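Local structure of dihydrodipicolinate synthase (Oceanobacillus iheyensis HTE831, 3D0C) at residues I18-F23 / D36-F41; E29-G34 / G272-V277; S213-V216 / K222-A225. The protein probably acts as a 4-hydroxy-tetrahydrodipicolinate synthase, condensing pyruvate with aspartate semialdehyde on the route to lysine. The protein carries 1 engineered substitution. All blocks are in the same frame, centred on the assembly; numbering follows the deposited sequence.

Interaction 1: I18-F23 / D36-F41; sequences INIVPF and DDNVEF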
# COMPACT_ATOMS: atom_id res chain seq x y z
N ILE A 18 -8.20 -18.34 -0.77
CA ILE A 18 -6.96 -17.63 -0.46
C ILE A 18 -6.42 -18.25 0.83
O ILE A 18 -6.94 -17.97 1.91
CB ILE A 18 -7.23 -16.13 -0.23
CG1 ILE A 18 -8.34 -15.64 -1.16
CG2 ILE A 18 -5.95 -15.34 -0.43
CD1 ILE A 18 -8.04 -15.77 -2.65
N ASN A 19 -5.39 -19.07 0.71
CA ASN A 19 -4.81 -19.76 1.86
C ASN A 19 -4.04 -18.84 2.79
O ASN A 19 -3.69 -17.72 2.43
CB ASN A 19 -3.85 -20.85 1.38
CG ASN A 19 -2.65 -20.28 0.64
OD1 ASN A 19 -2.76 -19.84 -0.51
ND2 ASN A 19 -1.49 -20.25 1.31
N ILE A 20 -3.77 -19.31 4.00
CA ILE A 20 -2.98 -18.51 4.93
C ILE A 20 -1.55 -19.03 4.85
O ILE A 20 -1.26 -20.00 4.14
CB ILE A 20 -3.43 -18.69 6.39
CG1 ILE A 20 -3.31 -20.17 6.78
CG2 ILE A 20 -4.85 -18.17 6.58
CD1 ILE A 20 -3.27 -20.39 8.27
N VAL A 21 -0.66 -18.35 5.57
CA VAL A 21 0.74 -18.75 5.66
C VAL A 21 1.01 -18.75 7.16
O VAL A 21 1.23 -17.70 7.76
CB VAL A 21 1.71 -17.75 5.00
CG1 VAL A 21 3.14 -18.12 5.36
CG2 VAL A 21 1.56 -17.77 3.48
N PRO A 22 0.96 -19.93 7.79
CA PRO A 22 1.22 -19.97 9.23
C PRO A 22 2.68 -19.65 9.55
O PRO A 22 3.58 -19.96 8.77
CB PRO A 22 0.82 -21.40 9.61
CG PRO A 22 1.07 -22.17 8.37
CD PRO A 22 0.60 -21.25 7.26
N PHE A 23 2.90 -19.00 10.69
CA PHE A 23 4.25 -18.65 11.10
C PHE A 23 4.57 -19.38 12.41
O PHE A 23 3.66 -19.83 13.11
CB PHE A 23 4.37 -17.14 11.28
CG PHE A 23 4.07 -16.35 10.03
CD1 PHE A 23 4.85 -16.51 8.88
CD2 PHE A 23 2.99 -15.48 9.98
CE1 PHE A 23 4.56 -15.79 7.72
CE2 PHE A 23 2.69 -14.76 8.82
CZ PHE A 23 3.47 -14.92 7.69
N ASP A 36 1.69 -26.58 4.36
CA ASP A 36 1.36 -27.75 3.56
C ASP A 36 -0.00 -28.29 4.00
O ASP A 36 -0.84 -28.65 3.17
CB ASP A 36 2.44 -28.85 3.72
CG ASP A 36 3.69 -28.60 2.86
OD1 ASP A 36 3.70 -27.63 2.06
OD2 ASP A 36 4.66 -29.38 2.97
N ASP A 37 -0.23 -28.32 5.31
CA ASP A 37 -1.48 -28.82 5.86
C ASP A 37 -2.68 -27.94 5.55
O ASP A 37 -3.80 -28.43 5.41
CB ASP A 37 -1.35 -28.99 7.37
CG ASP A 37 -0.38 -30.10 7.73
OD1 ASP A 37 -0.12 -30.96 6.87
OD2 ASP A 37 0.10 -30.11 8.88
N ASN A 38 -2.45 -26.63 5.46
CA ASN A 38 -3.56 -25.74 5.15
C ASN A 38 -3.97 -25.96 3.70
O ASN A 38 -5.16 -25.97 3.37
CB ASN A 38 -3.15 -24.28 5.37
CG ASN A 38 -4.22 -23.31 4.91
OD1 ASN A 38 -5.38 -23.39 5.34
ND2 ASN A 38 -3.85 -22.39 4.03
N VAL A 39 -2.98 -26.14 2.83
CA VAL A 39 -3.21 -26.38 1.41
C VAL A 39 -3.96 -27.71 1.23
O VAL A 39 -4.89 -27.80 0.43
CB VAL A 39 -1.87 -26.41 0.63
CG1 VAL A 39 -2.10 -26.79 -0.82
CG2 VAL A 39 -1.20 -25.04 0.71
N GLU A 40 -3.54 -28.73 1.97
CA GLU A 40 -4.19 -30.05 1.89
C GLU A 40 -5.64 -29.94 2.36
O GLU A 40 -6.54 -30.52 1.77
CB GLU A 40 -3.45 -31.07 2.78
CG GLU A 40 -2.16 -31.62 2.19
CD GLU A 40 -2.34 -32.19 0.80
OE1 GLU A 40 -3.42 -32.74 0.51
OE2 GLU A 40 -1.39 -32.10 -0.01
N PHE A 41 -5.84 -29.19 3.44
CA PHE A 41 -7.16 -28.97 4.01
C PHE A 41 -8.10 -28.38 2.97
O PHE A 41 -9.24 -28.82 2.83
CB PHE A 41 -7.06 -28.02 5.21
CG PHE A 41 -8.38 -27.69 5.84
CD1 PHE A 41 -8.96 -28.55 6.78
CD2 PHE A 41 -9.06 -26.52 5.49
CE1 PHE A 41 -10.19 -28.24 7.37
CE2 PHE A 41 -10.28 -26.20 6.08
CZ PHE A 41 -10.85 -27.06 7.01

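Interaction 2: E29-G34 / G272-V277; sequences EIDWKG and GLRAGV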
# COMPACT_ATOMS: atom_id res chain seq x y z
N GLU A 29 9.11 -17.30 11.77
CA GLU A 29 9.53 -17.88 10.50
C GLU A 29 8.36 -18.68 9.94
O GLU A 29 7.46 -19.06 10.68
CB GLU A 29 10.74 -18.80 10.69
CG GLU A 29 12.04 -18.09 11.07
CD GLU A 29 12.46 -17.03 10.06
OE1 GLU A 29 12.65 -17.38 8.87
OE2 GLU A 29 12.61 -15.85 10.45
N ILE A 30 8.36 -18.91 8.64
CA ILE A 30 7.29 -19.66 7.99
C ILE A 30 7.23 -21.10 8.48
O ILE A 30 8.24 -21.81 8.52
CB ILE A 30 7.46 -19.67 6.46
CG1 ILE A 30 7.38 -18.23 5.92
CG2 ILE A 30 6.40 -20.55 5.82
CD1 ILE A 30 7.66 -18.11 4.42
N ASP A 31 6.03 -21.52 8.86
CA ASP A 31 5.79 -22.88 9.33
C ASP A 31 5.41 -23.67 8.08
O ASP A 31 4.23 -23.76 7.72
CB ASP A 31 4.64 -22.87 10.33
CG ASP A 31 4.32 -24.24 10.89
OD1 ASP A 31 4.91 -25.24 10.43
OD2 ASP A 31 3.47 -24.30 11.80
N TRP A 32 6.41 -24.23 7.41
CA TRP A 32 6.16 -24.96 6.17
C TRP A 32 5.23 -26.15 6.33
O TRP A 32 4.47 -26.46 5.41
CB TRP A 32 7.49 -25.39 5.54
CG TRP A 32 8.31 -24.20 5.14
CD1 TRP A 32 9.40 -23.70 5.79
CD2 TRP A 32 8.02 -23.29 4.07
NE1 TRP A 32 9.81 -22.53 5.18
CE2 TRP A 32 8.99 -22.27 4.12
CE3 TRP A 32 7.05 -23.26 3.06
CZ2 TRP A 32 9.00 -21.20 3.22
CZ3 TRP A 32 7.06 -22.20 2.16
CH2 TRP A 32 8.03 -21.19 2.24
N LYS A 33 5.27 -26.79 7.49
CA LYS A 33 4.40 -27.93 7.76
C LYS A 33 2.96 -27.42 7.81
O LYS A 33 2.08 -27.96 7.13
CB LYS A 33 4.77 -28.55 9.12
CG LYS A 33 4.53 -30.06 9.23
CD LYS A 33 3.07 -30.43 9.01
CE LYS A 33 2.86 -31.93 9.20
NZ LYS A 33 1.50 -32.37 8.81
N GLY A 34 2.74 -26.37 8.60
CA GLY A 34 1.42 -25.79 8.73
C GLY A 34 0.86 -25.35 7.39
O GLY A 34 -0.34 -25.52 7.12
N GLY A 272 -8.37 -26.38 16.55
CA GLY A 272 -7.28 -27.33 16.56
C GLY A 272 -6.48 -27.43 15.28
O GLY A 272 -5.79 -28.42 15.05
N LEU A 273 -6.59 -26.41 14.44
CA LEU A 273 -5.86 -26.39 13.18
C LEU A 273 -4.60 -25.56 13.35
O LEU A 273 -4.59 -24.57 14.09
CB LEU A 273 -6.73 -25.82 12.05
CG LEU A 273 -7.97 -26.63 11.66
CD1 LEU A 273 -8.69 -25.93 10.52
CD2 LEU A 273 -7.56 -28.03 11.24
N ARG A 274 -3.53 -25.97 12.67
CA ARG A 274 -2.24 -25.28 12.76
C ARG A 274 -2.26 -23.96 11.99
O ARG A 274 -2.29 -23.95 10.76
CB ARG A 274 -1.15 -26.19 12.21
CG ARG A 274 0.25 -25.79 12.61
CD ARG A 274 1.25 -26.88 12.24
NE ARG A 274 2.59 -26.57 12.72
CZ ARG A 274 3.65 -27.36 12.53
NH1 ARG A 274 3.52 -28.51 11.89
NH2 ARG A 274 4.84 -26.99 12.99
N ALA A 275 -2.22 -22.84 12.72
CA ALA A 275 -2.25 -21.53 12.08
C ALA A 275 -1.26 -20.51 12.68
O ALA A 275 -0.76 -19.65 11.96
CB ALA A 275 -3.68 -20.96 12.14
N GLY A 276 -0.99 -20.62 13.98
CA GLY A 276 -0.06 -19.70 14.61
C GLY A 276 -0.62 -18.29 14.77
O GLY A 276 -1.84 -18.11 14.84
N VAL A 277 0.26 -17.30 14.83
CA VAL A 277 -0.12 -15.91 14.99
C VAL A 277 0.27 -15.10 13.75
O VAL A 277 1.11 -15.53 12.96
CB VAL A 277 0.59 -15.27 16.20
CG1 VAL A 277 0.21 -16.00 17.47
CG2 VAL A 277 2.10 -15.30 15.99
O HOH W 1 -2.65 -25.44 8.71

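Interaction 3: S213-V216 / K222-A225; sequences SGLV and KSFA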
# COMPACT_ATOMS: atom_id res chain seq x y z
N SER A 213 -12.60 -16.30 -0.98
CA SER A 213 -12.97 -16.65 0.39
C SER A 213 -11.79 -16.92 1.29
O SER A 213 -10.78 -17.48 0.84
CB SER A 213 -13.87 -17.89 0.41
OG SER A 213 -14.14 -18.31 1.75
N GLY A 214 -11.93 -16.54 2.55
CA GLY A 214 -10.91 -16.78 3.55
C GLY A 214 -11.53 -17.74 4.56
O GLY A 214 -10.84 -18.42 5.33
N LEU A 215 -12.86 -17.78 4.55
CA LEU A 215 -13.62 -18.65 5.44
C LEU A 215 -13.34 -20.12 5.12
O LEU A 215 -13.41 -20.98 5.99
CB LEU A 215 -15.12 -18.37 5.31
CG LEU A 215 -16.05 -19.30 6.09
CD1 LEU A 215 -15.70 -19.26 7.57
CD2 LEU A 215 -17.49 -18.87 5.88
N VAL A 216 -13.03 -20.40 3.86
CA VAL A 216 -12.75 -21.77 3.46
C VAL A 216 -11.58 -22.40 4.21
O VAL A 216 -11.41 -23.62 4.18
CB VAL A 216 -12.48 -21.87 1.94
CG1 VAL A 216 -13.79 -21.70 1.16
CG2 VAL A 216 -11.48 -20.81 1.51
N LYS A 222 -19.44 -24.33 4.72
CA LYS A 222 -20.39 -23.22 4.71
C LYS A 222 -20.22 -22.42 3.41
O LYS A 222 -21.19 -22.05 2.76
CB LYS A 222 -20.17 -22.30 5.91
CG LYS A 222 -20.55 -22.92 7.25
CD LYS A 222 -20.35 -21.93 8.39
CE LYS A 222 -20.65 -22.55 9.74
NZ LYS A 222 -22.08 -22.96 9.90
N SER A 223 -18.96 -22.15 3.06
CA SER A 223 -18.64 -21.41 1.85
C SER A 223 -19.17 -22.14 0.63
O SER A 223 -19.70 -21.52 -0.29
CB SER A 223 -17.13 -21.24 1.72
OG SER A 223 -16.61 -20.48 2.80
N PHE A 224 -19.02 -23.47 0.62
CA PHE A 224 -19.49 -24.26 -0.51
C PHE A 224 -21.00 -24.41 -0.51
O PHE A 224 -21.60 -24.64 -1.56
CB PHE A 224 -18.81 -25.63 -0.53
CG PHE A 224 -17.52 -25.65 -1.30
CD1 PHE A 224 -17.53 -25.60 -2.69
CD2 PHE A 224 -16.30 -25.68 -0.64
CE1 PHE A 224 -16.34 -25.58 -3.41
CE2 PHE A 224 -15.11 -25.66 -1.34
CZ PHE A 224 -15.12 -25.61 -2.73
N ALA A 225 -21.61 -24.29 0.66
CA ALA A 225 -23.07 -24.37 0.76
C ALA A 225 -23.62 -23.12 0.06
O ALA A 225 -24.62 -23.16 -0.65
CB ALA A 225 -23.51 -24.41 2.21

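Interaction 1: I18-F23 / D36-F41
Asn38 is the residue of helix 32-44 that meets Asn19 and Ile20 in the loop after strand 15-17. Its CG stands anti to the backbone N (chi1 174°), which sends the amide off the helix and onto the loop backbone. One end of the amide, modelled as Asn38 ND2, approaches Asn19 CB to 3.1 Å, but whether N or O stands there is uncertain. The same Asn38 ND2 is 3.1 Å from Ile20 N. The amide is probably turned over in the model, and turned back it may hydrogen-bond this N-H. The amide carbon of Asn38 rests beside the Ile20 branch, with Asn38 CG 3.8 Å from Ile20 CG1. The two asparagine side chains cross at about a right angle.

One residue on, Val39 brings its CA to 6.8 Å from the CA of Asn19, while its side chain packs on Leu77 of helix 64-78.

Within the loop, Asn19 ND2 donates to Ile20 O at 2.9 Å, from above the carbonyl plane. An alanine at Asn19 is likely to leave Ile20 O without this donor and open a gap against Leu35 and Leu42.

The touching residues are all buried, and Asn19 gives the loop backbone a side-chain donor there. Asn38 may add a bond at Ile20 N if turned back. The contact lies beside the predicted pyruvate site, the Ile20 side chain being about 4 Å from that of Thr56.

Interaction 2: E29-G34 / G272-V277
Asp31 and Arg274 form a salt bridge, with Asp31 OD2 2.6 Å from Arg274 NE. The two side chains come from opposite directions, but their flat groups do not meet in one plane. The carboxylate and guanidinium planes are 66° apart. Asp31 OD1 therefore sits over one face of the guanidinium, toward its rim, and is 3.1 Å from Arg274 NH2. This is not the flat, two-pronged pairing of a carboxylate with a guanidinium. Arg274 reaches across with its chain extended from CG to NE.

Other atoms flank the arginine. The Lys33 chain crosses it at about a right angle, beside Arg274 NH1. The ammonium of Lys33 turns elsewhere, to a salt bridge with Asp37. Gly34 packs on the aliphatic part, its CA 3.7 Å from Arg274 CD. A beta carbon on Gly34 would run into Asp31 OD2. A water spans the two backbones, donating to Gly34 O and to Arg274 O.

Asp31 is held in turn by the helix it starts. It is the N-cap of helix 32-44, and Gly34 N donates to Asp31 OD1 at 3.1 Å. The N-H line is nearly straight (172°) and comes from well above the carboxylate plane. With Asp31 CG anti to its own N (chi1 -180°), OD1 faces Gly34 N and OD2 meets Arg274 NE.

On the other side, Gly272 closes helix 260-270 as the C-prime residue of a Schellman motif. Glu269 of that helix accepts from Ala275 N and Gly276 N. The salt bridge thus joins the start of helix 32-44 to the loop that leaves helix 260-270 and runs to helix 287-303.

Interaction 3: S213-V216 / K222-A225
Ser223 points from helix 220-232 at the turn after strand 210-213, where Ser213, Leu215 and Val216 touch it. Its OG lies anti to its carbonyl carbon (chi1 -62°), and this puts the hydroxyl beside Leu215 and near the hydroxyl of Ser213. Leu215 meets the hydroxyl with its branch point, CG, 3.5 Å from Ser223 OG. Leu215 CB and CD2 are each 3.6 Å from the same Ser223 OG. The CD2 methyl of Leu215 then runs on to the base of Lys222, 4.4 Å from Lys222 CB. Val216 presses one methyl on the serine beta carbon. Val216 CG1 is 3.4 Å from Ser223 CB, tighter than usual for two carbons. Ser213 OG stands 3.5 Å from Ser223 OG.

Both hydroxyls have a common partner outside the turn, because each is hydrogen-bonded to Glu197 OE2. Ser213 OG also accepts from Val216 N at 3.2 Å. That bond makes an ST motif, and it folds the backbone where the 3-10 segment begins. Lys222 leads its charged end away, to a salt bridge with Asp244 and a cation-pi contact with Trp300.

The contact links the end of the last strand of the TIM barrel to the helix that follows it. Ile15 of strand 15-17, the first strand, touches Ser213, Val216 and Ser223. Helix 235-257 packs on Leu215 through Val245 and Phe248.

Interactions 1 and 3 are buried, closer to the centre of the chain, while interaction 2 lies farther out and is partly exposed. Their chemistry follows this. Interaction 1 brings an asparagine amide of the helix against loop backbone and an isoleucine, interaction 3 uses hydroxyls and methyls, and interaction 2 relies on a charged pair and a water. Interactions 1 and 2 share helix 32-44, gripping its body and its start respectively. They touch where Pro22 packs on Gly34 and Ala275. Interactions 1 and 3 meet where the barrel closes, with Ile18 N 3.2 Å from Ser213 O, a probable hydrogen bond between first and last strand regions. Interactions 2 and 3 do not touch.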